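Local coordinates for protein NADH:ubiquinone oxidoreductase, Na translocating, C subunit (Parabacteroides distasonis, PDB 3LWX) that is the C subunit of a multisubunit sodium-translocating membrane oxidoreductase complex and carries a domain of the FMN-binding family, at residues R22-N27 and K84-L89; A114-Q119 and K178-M183; N136-K141 and K150-V155. All blocks are in the same frame, centred on the assembly; numbering follows the deposited sequence. Where two conformers were deposited one is given.

Contact 1: R22-N27 and K84-L89; sequences RSINVN and KYIMAL
A Schellman motif ends helix 4-23 just where the helix rests on the antiparallel sheet, and Ser23 and Ile24 beside it meet Ile86 of strand 82-92. Asn25, with positive phi, is the C-prime residue of the motif, its N lying 3.0 Å from Arg22 O. The apolar part of the contact is carried by the CG2 branch of Ile24, which sits 3.6 Å from Ile86 CD1 and 3.7 Å from Ile86 CG1, the two side chains crossing at about a right angle. Ile24 CG2 lies anti to its own carbonyl carbon and faces the strand, while CG1 takes the position between the backbone N and the carbonyl carbon (chi1 57°). On the other branch of Ile86, CG2 approaches Ser23 OG at 3.4 Å. This buried hydroxyl is not left without a polar partner, since it is hydrogen-bonded to Ile20 O one turn back in the helix. Lys84 adds its CB, 4.4 Å from Ile24 CG2, while its chain leads away to a salt bridge with Asp105 and a cation-pi contact with Tyr112. On the opposite face of the strand, selenomethionine Met87 touches Tyr191 of helix 174-196. The arrangement is that of an antiparallel sheet layered between helices, here with a Schellman-capped helix end on one face.

Contact 2: A114-Q119 and K178-M183; sequences ADFSHQ and KGVDEM
Phe116 of strand 111-118 meets two residues of helix 174-196, three positions apart, through its CD1 and CE1 atoms. Val180 meets CE1 with its CG1 methyl at 3.9 Å, and the side chain comes in at about a right angle to that of Phe116. Met183, a selenomethionine, reaches the adjoining ring atom: its CE is 3.8 Å from Phe116 CD1, and its chain slants across the phenylalanine instead of standing square to it. Both methyls approach the ring at a slant. Met183 leaves the helix with CG anti to the backbone N (chi1 168°) and runs extended to the selenium, where a bend (chi3 67°) turns the terminal methyl to the ring. The three side chains are buried, and the contact is purely apolar, without a hydrogen bond between the segments. The positions of Val180 and Met183 put both on the same side of the helix, so that both reach the same ring. Ile129 from a loop touches both Phe116 and Val180, while Phe134 also meets the Phe116 ring. Helix 174-196 thus packs against the outermost strand 111-118, with Leu98 of strand 97-104 lying against Met183.

Contact 3: N136-K141 and K150-V155; sequences NEFKGK and KSVAVV
Apolar packing joins Phe138 and Lys141 to Val152 and Val154. The Phe138 ring turns its CE1 corner to Val152, whose CG1 methyl lies 3.9 Å from CE1 and 4.0 Å from CD1, at a slant to the ring plane. Val154 comes from another direction: its CG2 stands at the ring edge, near the plane, 4.3 Å from Phe138 CZ. Val152 uses both its branches, because CG1, anti to the backbone N, goes to the ring whereas CG2 rests 3.9 Å from Lys141 CB. Lys141 therefore contributes the base of its side chain, and the rest leads away from Val152.

No hydrogen bond joins the two segments. Within 136-141, in one of the two conformers of Lys141, the chain is bent at chi2 (-60°) and at chi4, and folds back so that NZ donates to Glu137 O at 2.8 Å; the carbonyl points nearly straight at it (162°). The backbone here forms a type II turn from Phe138 to Lys141, closed by Lys141 N to Phe138 O at 3.0 Å, with Gly140 taking the positive-phi position.

Outside the pair, Phe138 meets Val167 of strand 166-168 and Leu184 of helix 174-196, and Ile111 of strand 111-118 touches both Phe138 and Val152. The turn is thus lodged between the edge of the large sheet, the small parallel sheet and the C-terminal helix.

From the N terminus, contact 1 comes first and closes a loop of 56 residues, bringing strand 82-92 of the large sheet back to the end of helix 4-23. Contact 2 opens only afterwards, joining outer strand 111-118 to helix 174-196, and contact 3 lies wholly within its loop, joining the turn after helix 132-135 to segment 150-155, which leads into strand 153-155. The three also touch. Arg22 forms a salt bridge with Asp115, and Leu89 packs on Phe116 and Met183, tying contact 1 to contact 2. Phe116 meets Phe138, and Asp181 OD2 accepts a probable hydrogen bond from Val154 N, joining contacts 2 and 3.

Contact 1: R22-N27 and K84-L89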
loop_
_atom_site.group_PDB
_atom_site.type_symbol
_atom_site.label_atom_id
_atom_site.label_comp_id
_atom_site.label_asym_id
_atom_site.label_seq_id
_atom_site.Cartn_x
_atom_site.Cartn_y
_atom_site.Cartn_z
ATOM N N ARG A 22 -6.562 -5.562 -4.243
ATOM C CA ARG A 22 -5.955 -6.630 -3.437
ATOM C C ARG A 22 -5.641 -6.146 -2.029
ATOM O O ARG A 22 -5.709 -6.933 -1.087
ATOM C CB ARG A 22 -4.704 -7.222 -4.093
ATOM C CG ARG A 22 -5.008 -8.062 -5.326
ATOM C CD ARG A 22 -3.813 -8.887 -5.755
ATOM N NE ARG A 22 -2.669 -8.098 -6.207
ATOM C CZ ARG A 22 -2.404 -7.754 -7.460
ATOM N NH1 ARG A 22 -3.217 -8.057 -8.464
ATOM N NH2 ARG A 22 -1.297 -7.056 -7.703
ATOM N N SER A 23 -5.307 -4.864 -1.874
ATOM C CA SER A 23 -5.026 -4.321 -0.537
ATOM C C SER A 23 -6.258 -4.239 0.352
ATOM O O SER A 23 -6.104 -4.084 1.565
ATOM C CB SER A 23 -4.355 -2.952 -0.615
ATOM O OG SER A 23 -5.258 -1.887 -0.825
ATOM N N ILE A 24 -7.463 -4.346 -0.243
ATOM C CA ILE A 24 -8.712 -4.459 0.511
ATOM C C ILE A 24 -9.344 -5.841 0.300
ATOM O O ILE A 24 -10.558 -6.012 0.423
ATOM C CB ILE A 24 -9.706 -3.293 0.261
ATOM C CG1 ILE A 24 -10.069 -3.145 -1.229
ATOM C CG2 ILE A 24 -9.113 -2.015 0.857
ATOM C CD1 ILE A 24 -11.281 -2.235 -1.473
ATOM N N ASN A 25 -8.508 -6.834 -0.008
ATOM C CA ASN A 25 -8.925 -8.235 -0.033
ATOM C C ASN A 25 -9.939 -8.564 -1.112
ATOM O O ASN A 25 -10.817 -9.415 -0.927
ATOM C CB ASN A 25 -9.416 -8.620 1.366
ATOM C CG ASN A 25 -8.373 -8.279 2.404
ATOM O OD1 ASN A 25 -7.221 -8.629 2.233
ATOM N ND2 ASN A 25 -8.750 -7.525 3.429
ATOM N N VAL A 26 -9.765 -7.942 -2.272
ATOM C CA VAL A 26 -10.619 -8.170 -3.442
ATOM C C VAL A 26 -9.692 -8.556 -4.588
ATOM O O VAL A 26 -8.803 -7.784 -4.960
ATOM C CB VAL A 26 -11.469 -6.935 -3.755
ATOM C CG1 VAL A 26 -12.192 -7.102 -5.090
ATOM C CG2 VAL A 26 -12.424 -6.660 -2.594
ATOM N N ASN A 27 -9.912 -9.752 -5.142
ATOM C CA ASN A 27 -9.065 -10.335 -6.169
ATOM C C ASN A 27 -9.874 -10.585 -7.419
ATOM O O ASN A 27 -10.643 -11.540 -7.470
ATOM C CB ASN A 27 -8.442 -11.626 -5.648
ATOM C CG ASN A 27 -7.377 -11.346 -4.627
ATOM O OD1 ASN A 27 -6.204 -11.222 -4.969
ATOM N ND2 ASN A 27 -7.785 -11.141 -3.381
ATOM N N LYS A 84 -12.470 2.230 4.673
ATOM C CA LYS A 84 -11.119 1.674 4.728
ATOM C C LYS A 84 -10.242 2.694 4.008
ATOM O O LYS A 84 -10.605 3.149 2.918
ATOM C CB LYS A 84 -10.984 0.312 4.044
ATOM C CG LYS A 84 -11.949 -0.746 4.537
ATOM C CD LYS A 84 -11.728 -1.123 5.988
ATOM C CE LYS A 84 -12.629 -2.283 6.389
ATOM N NZ LYS A 84 -12.542 -2.576 7.837
ATOM N N TYR A 85 -9.100 3.035 4.595
ATOM C CA TYR A 85 -8.200 4.024 4.017
ATOM C C TYR A 85 -7.010 3.306 3.398
ATOM O O TYR A 85 -6.264 2.626 4.103
ATOM C CB TYR A 85 -7.737 5.020 5.077
ATOM C CG TYR A 85 -8.882 5.740 5.752
ATOM C CD1 TYR A 85 -9.412 6.911 5.216
ATOM C CD2 TYR A 85 -9.440 5.254 6.922
ATOM C CE1 TYR A 85 -10.463 7.563 5.830
ATOM C CE2 TYR A 85 -10.494 5.917 7.558
ATOM C CZ TYR A 85 -11.000 7.067 6.993
ATOM O OH TYR A 85 -12.033 7.738 7.622
ATOM N N ILE A 86 -6.840 3.484 2.093
ATOM C CA ILE A 86 -5.797 2.818 1.322
ATOM C C ILE A 86 -4.718 3.846 0.988
ATOM O O ILE A 86 -5.011 4.938 0.468
ATOM C CB ILE A 86 -6.348 2.236 0.013
ATOM C CG1 ILE A 86 -7.546 1.324 0.262
ATOM C CG2 ILE A 86 -5.257 1.473 -0.757
ATOM C CD1 ILE A 86 -8.370 1.029 -0.976
HETATM N N MSE A 87 -3.469 3.505 1.310
HETATM C CA MSE A 87 -2.305 4.352 1.172
HETATM C C MSE A 87 -1.295 3.689 0.253
HETATM O O MSE A 87 -1.220 2.464 0.175
HETATM C CB MSE A 87 -1.707 4.595 2.560
HETATM C CG MSE A 87 -2.628 5.397 3.449
HETATM SE SE MSE A 87 -2.110 5.558 5.266
HETATM C CE MSE A 87 -2.619 3.794 5.854
ATOM N N ALA A 88 -0.559 4.525 -0.467
ATOM C CA ALA A 88 0.397 4.082 -1.474
ATOM C C ALA A 88 1.818 4.043 -0.922
ATOM O O ALA A 88 2.278 4.993 -0.276
ATOM C CB ALA A 88 0.321 4.975 -2.697
ATOM N N LEU A 89 2.517 2.966 -1.231
ATOM C CA LEU A 89 3.869 2.708 -0.803
ATOM C C LEU A 89 4.847 2.760 -1.970
ATOM O O LEU A 89 4.521 2.390 -3.104
ATOM C CB LEU A 89 3.962 1.307 -0.211
ATOM C CG LEU A 89 2.922 0.973 0.860
ATOM C CD1 LEU A 89 3.058 -0.487 1.253
ATOM C CD2 LEU A 89 3.050 1.891 2.061
#

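Contact 2: A114-Q119 and K178-M183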
loop_
_atom_site.group_PDB
_atom_site.type_symbol
_atom_site.label_atom_id
_atom_site.label_comp_id
_atom_site.label_asym_id
_atom_site.label_seq_id
_atom_site.Cartn_x
_atom_site.Cartn_y
_atom_site.Cartn_z
ATOM N N ALA A 114 -3.052 -5.665 2.397
ATOM C CA ALA A 114 -1.822 -5.150 1.828
ATOM C C ALA A 114 -1.527 -5.845 0.509
ATOM O O ALA A 114 -1.953 -6.985 0.292
ATOM C CB ALA A 114 -0.669 -5.386 2.798
ATOM N N ASP A 115 -0.767 -5.160 -0.338
ATOM C CA ASP A 115 -0.292 -5.705 -1.609
ATOM C C ASP A 115 1.078 -5.110 -1.872
ATOM O O ASP A 115 1.250 -3.898 -1.726
ATOM C CB ASP A 115 -1.225 -5.341 -2.765
ATOM C CG ASP A 115 -0.897 -6.091 -4.042
ATOM O OD1 ASP A 115 -1.032 -7.334 -4.007
ATOM O OD2 ASP A 115 -0.537 -5.454 -5.054
ATOM N N PHE A 116 2.028 -5.942 -2.302
ATOM C CA PHE A 116 3.375 -5.475 -2.598
ATOM C C PHE A 116 3.777 -5.900 -4.001
ATOM O O PHE A 116 3.518 -7.037 -4.407
ATOM C CB PHE A 116 4.389 -6.012 -1.574
ATOM C CG PHE A 116 4.045 -5.659 -0.149
ATOM C CD1 PHE A 116 4.319 -4.406 0.362
ATOM C CD2 PHE A 116 3.421 -6.568 0.671
ATOM C CE1 PHE A 116 3.986 -4.072 1.660
ATOM C CE2 PHE A 116 3.078 -6.232 1.968
ATOM C CZ PHE A 116 3.363 -4.993 2.451
ATOM N N SER A 117 4.504 -5.007 -4.660
ATOM C CA SER A 117 4.964 -5.197 -6.014
ATOM C C SER A 117 6.433 -4.813 -6.144
ATOM O O SER A 117 7.012 -4.149 -5.285
ATOM C CB SER A 117 4.148 -4.353 -6.987
ATOM O OG SER A 117 2.797 -4.776 -7.031
ATOM N N HIS A 118 7.031 -5.210 -7.260
ATOM C CA HIS A 118 8.438 -4.938 -7.500
ATOM C C HIS A 118 8.740 -4.996 -8.984
ATOM O O HIS A 118 8.027 -5.621 -9.772
ATOM C CB HIS A 118 9.318 -5.955 -6.769
ATOM C CG HIS A 118 9.066 -7.352 -7.217
ATOM N ND1 HIS A 118 9.781 -7.947 -8.235
ATOM C CD2 HIS A 118 8.085 -8.224 -6.871
ATOM C CE1 HIS A 118 9.272 -9.143 -8.461
ATOM N NE2 HIS A 118 8.237 -9.335 -7.656
ATOM N N GLN A 119 9.828 -4.345 -9.348
ATOM C CA GLN A 119 10.281 -4.285 -10.733
ATOM C C GLN A 119 11.079 -5.490 -11.177
ATOM O O GLN A 119 10.929 -5.947 -12.303
ATOM C CB GLN A 119 11.145 -3.030 -10.904
ATOM C CG GLN A 119 11.712 -2.761 -12.313
ATOM C CD GLN A 119 13.064 -3.426 -12.658
ATOM O OE1 GLN A 119 13.377 -3.600 -13.838
ATOM N NE2 GLN A 119 13.866 -3.772 -11.648
ATOM N N LYS A 178 13.946 -6.143 4.284
ATOM C CA LYS A 178 14.366 -4.873 4.886
ATOM C C LYS A 178 13.829 -3.705 4.069
ATOM O O LYS A 178 13.396 -2.691 4.603
ATOM C CB LYS A 178 15.889 -4.748 4.949
ATOM C CG LYS A 178 16.594 -5.275 6.172
ATOM C CD LYS A 178 17.869 -4.426 6.236
ATOM C CE LYS A 178 18.252 -3.986 7.622
ATOM N NZ LYS A 178 18.809 -2.565 7.473
ATOM N N GLY A 179 13.883 -3.838 2.752
ATOM C CA GLY A 179 13.356 -2.817 1.868
ATOM C C GLY A 179 11.861 -2.605 2.073
ATOM O O GLY A 179 11.383 -1.477 2.003
ATOM N N VAL A 180 11.116 -3.674 2.327
ATOM C CA VAL A 180 9.687 -3.546 2.642
ATOM C C VAL A 180 9.495 -2.830 3.977
ATOM O O VAL A 180 8.665 -1.931 4.099
ATOM C CB VAL A 180 8.956 -4.907 2.634
ATOM C CG1 VAL A 180 7.524 -4.748 3.125
ATOM C CG2 VAL A 180 8.964 -5.510 1.220
ATOM N N ASP A 181 10.257 -3.234 4.995
ATOM C CA ASP A 181 10.181 -2.594 6.308
ATOM C C ASP A 181 10.418 -1.075 6.166
ATOM O O ASP A 181 9.649 -0.230 6.675
ATOM C CB ASP A 181 11.227 -3.257 7.211
ATOM C CG ASP A 181 11.133 -2.854 8.682
ATOM O OD1 ASP A 181 10.721 -1.736 9.003
ATOM O OD2 ASP A 181 11.455 -3.703 9.522
ATOM N N GLU A 182 11.486 -0.717 5.471
ATOM C CA GLU A 182 11.834 0.682 5.267
ATOM C C GLU A 182 10.785 1.403 4.427
ATOM O O GLU A 182 10.435 2.543 4.718
ATOM C CB GLU A 182 13.214 0.733 4.636
ATOM C CG GLU A 182 14.289 0.264 5.612
ATOM C CD GLU A 182 15.615 -0.100 4.995
ATOM O OE1 GLU A 182 15.789 0.056 3.777
ATOM O OE2 GLU A 182 16.480 -0.571 5.744
HETATM N N MSE A 183 10.294 0.740 3.384
HETATM C CA MSE A 183 9.252 1.299 2.527
HETATM C C MSE A 183 8.008 1.635 3.331
HETATM O O MSE A 183 7.411 2.700 3.152
HETATM C CB MSE A 183 8.886 0.313 1.409
HETATM C CG MSE A 183 7.626 0.693 0.653
HETATM SE SE MSE A 183 7.407 -0.242 -1.003
HETATM C CE MSE A 183 7.132 -2.000 -0.322
#

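Contact 3: N136-K141 and K150-V155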
loop_
_atom_site.group_PDB
_atom_site.type_symbol
_atom_site.label_atom_id
_atom_site.label_comp_id
_atom_site.label_asym_id
_atom_site.label_seq_id
_atom_site.Cartn_x
_atom_site.Cartn_y
_atom_site.Cartn_z
ATOM N N ASN A 136 -0.500 -11.402 3.789
ATOM C CA ASN A 136 -1.586 -11.697 4.721
ATOM C C ASN A 136 -1.191 -11.490 6.169
ATOM O O ASN A 136 -2.055 -11.225 7.005
ATOM C CB ASN A 136 -2.086 -13.137 4.585
ATOM C CG ASN A 136 -2.913 -13.377 3.348
ATOM O OD1 ASN A 136 -3.464 -12.452 2.739
ATOM N ND2 ASN A 136 -3.069 -14.659 3.007
ATOM N N GLU A 137 0.098 -11.584 6.484
ATOM C CA GLU A 137 0.577 -11.429 7.848
ATOM C C GLU A 137 0.362 -10.027 8.402
ATOM O O GLU A 137 0.352 -9.832 9.626
ATOM C CB GLU A 137 2.061 -11.796 7.907
ATOM C CG GLU A 137 2.293 -13.266 7.674
ATOM C CD GLU A 137 1.595 -14.104 8.715
ATOM O OE1 GLU A 137 1.954 -13.991 9.909
ATOM O OE2 GLU A 137 0.684 -14.875 8.330
ATOM N N PHE A 138 0.219 -9.035 7.516
ATOM C CA PHE A 138 0.011 -7.665 7.973
ATOM C C PHE A 138 -1.386 -7.421 8.531
ATOM O O PHE A 138 -1.594 -6.494 9.301
ATOM C CB PHE A 138 0.323 -6.674 6.842
ATOM C CG PHE A 138 1.795 -6.580 6.519
ATOM C CD1 PHE A 138 2.605 -5.689 7.180
ATOM C CD2 PHE A 138 2.365 -7.409 5.579
ATOM C CE1 PHE A 138 3.944 -5.603 6.915
ATOM C CE2 PHE A 138 3.699 -7.330 5.308
ATOM C CZ PHE A 138 4.497 -6.409 5.959
ATOM N N LYS A 139 -2.349 -8.246 8.150
ATOM C CA LYS A 139 -3.721 -8.055 8.594
ATOM C C LYS A 139 -3.803 -8.095 10.109
ATOM O O LYS A 139 -3.302 -9.023 10.733
ATOM C CB LYS A 139 -4.614 -9.138 7.987
ATOM C CG LYS A 139 -4.678 -9.095 6.463
ATOM C CD LYS A 139 -5.463 -10.258 5.891
ATOM C CE LYS A 139 -5.591 -10.151 4.394
ATOM N NZ LYS A 139 -6.528 -11.206 3.849
ATOM N N GLY A 140 -4.433 -7.084 10.690
ATOM C CA GLY A 140 -4.605 -7.019 12.131
ATOM C C GLY A 140 -3.474 -6.345 12.879
ATOM O O GLY A 140 -3.604 -6.064 14.058
ATOM N N LYS A 141 -2.347 -6.107 12.208
ATOM C CA LYS A 141 -1.233 -5.407 12.836
ATOM C C LYS A 141 -1.545 -3.908 12.870
ATOM O O LYS A 141 -2.333 -3.418 12.065
ATOM C CB LYS A 141 0.076 -5.681 12.089
ATOM C CG LYS A 141 0.437 -7.152 11.913
ATOM C CD LYS A 141 0.609 -7.899 13.224
ATOM C CE LYS A 141 1.112 -9.345 12.980
ATOM N NZ LYS A 141 0.116 -10.257 12.342
ATOM N N LYS A 150 4.952 3.767 14.751
ATOM C CA LYS A 150 6.073 2.835 14.665
ATOM C C LYS A 150 6.175 2.116 13.333
ATOM O O LYS A 150 7.258 1.690 12.944
ATOM C CB LYS A 150 6.033 1.774 15.774
ATOM C CG LYS A 150 6.224 2.365 17.185
ATOM C CD LYS A 150 6.853 1.378 18.162
ATOM C CE LYS A 150 6.931 1.941 19.576
ATOM N NZ LYS A 150 7.709 1.051 20.488
ATOM N N SER A 151 5.050 1.951 12.638
ATOM C CA SER A 151 4.988 1.070 11.468
ATOM C C SER A 151 5.178 -0.395 11.938
ATOM O O SER A 151 5.340 -0.676 13.133
ATOM C CB SER A 151 5.945 1.477 10.344
ATOM O OG SER A 151 5.641 0.774 9.134
ATOM N N VAL A 152 5.150 -1.307 10.979
ATOM C CA VAL A 152 5.245 -2.740 11.234
ATOM C C VAL A 152 6.614 -3.226 10.783
ATOM O O VAL A 152 7.025 -2.998 9.646
ATOM C CB VAL A 152 4.104 -3.505 10.513
ATOM C CG1 VAL A 152 4.258 -5.027 10.718
ATOM C CG2 VAL A 152 2.760 -3.012 11.002
ATOM N N ALA A 153 7.327 -3.884 11.697
ATOM C CA ALA A 153 8.656 -4.415 11.387
ATOM C C ALA A 153 8.580 -5.691 10.570
ATOM O O ALA A 153 7.622 -6.449 10.682
ATOM C CB ALA A 153 9.435 -4.683 12.677
ATOM N N VAL A 154 9.615 -5.927 9.770
ATOM C CA VAL A 154 9.766 -7.179 9.037
ATOM C C VAL A 154 11.021 -7.839 9.614
ATOM O O VAL A 154 12.108 -7.285 9.506
ATOM C CB VAL A 154 9.850 -6.968 7.523
ATOM C CG1 VAL A 154 9.938 -8.324 6.801
ATOM C CG2 VAL A 154 8.658 -6.169 7.017
ATOM N N VAL A 155 10.853 -8.977 10.269
ATOM C CA VAL A 155 11.940 -9.620 11.008
ATOM C C VAL A 155 12.449 -10.873 10.313
ATOM O O VAL A 155 11.834 -11.375 9.384
ATOM C CB VAL A 155 11.483 -9.984 12.464
ATOM C CG1 VAL A 155 11.046 -8.733 13.244
ATOM C CG2 VAL A 155 10.379 -11.030 12.468
#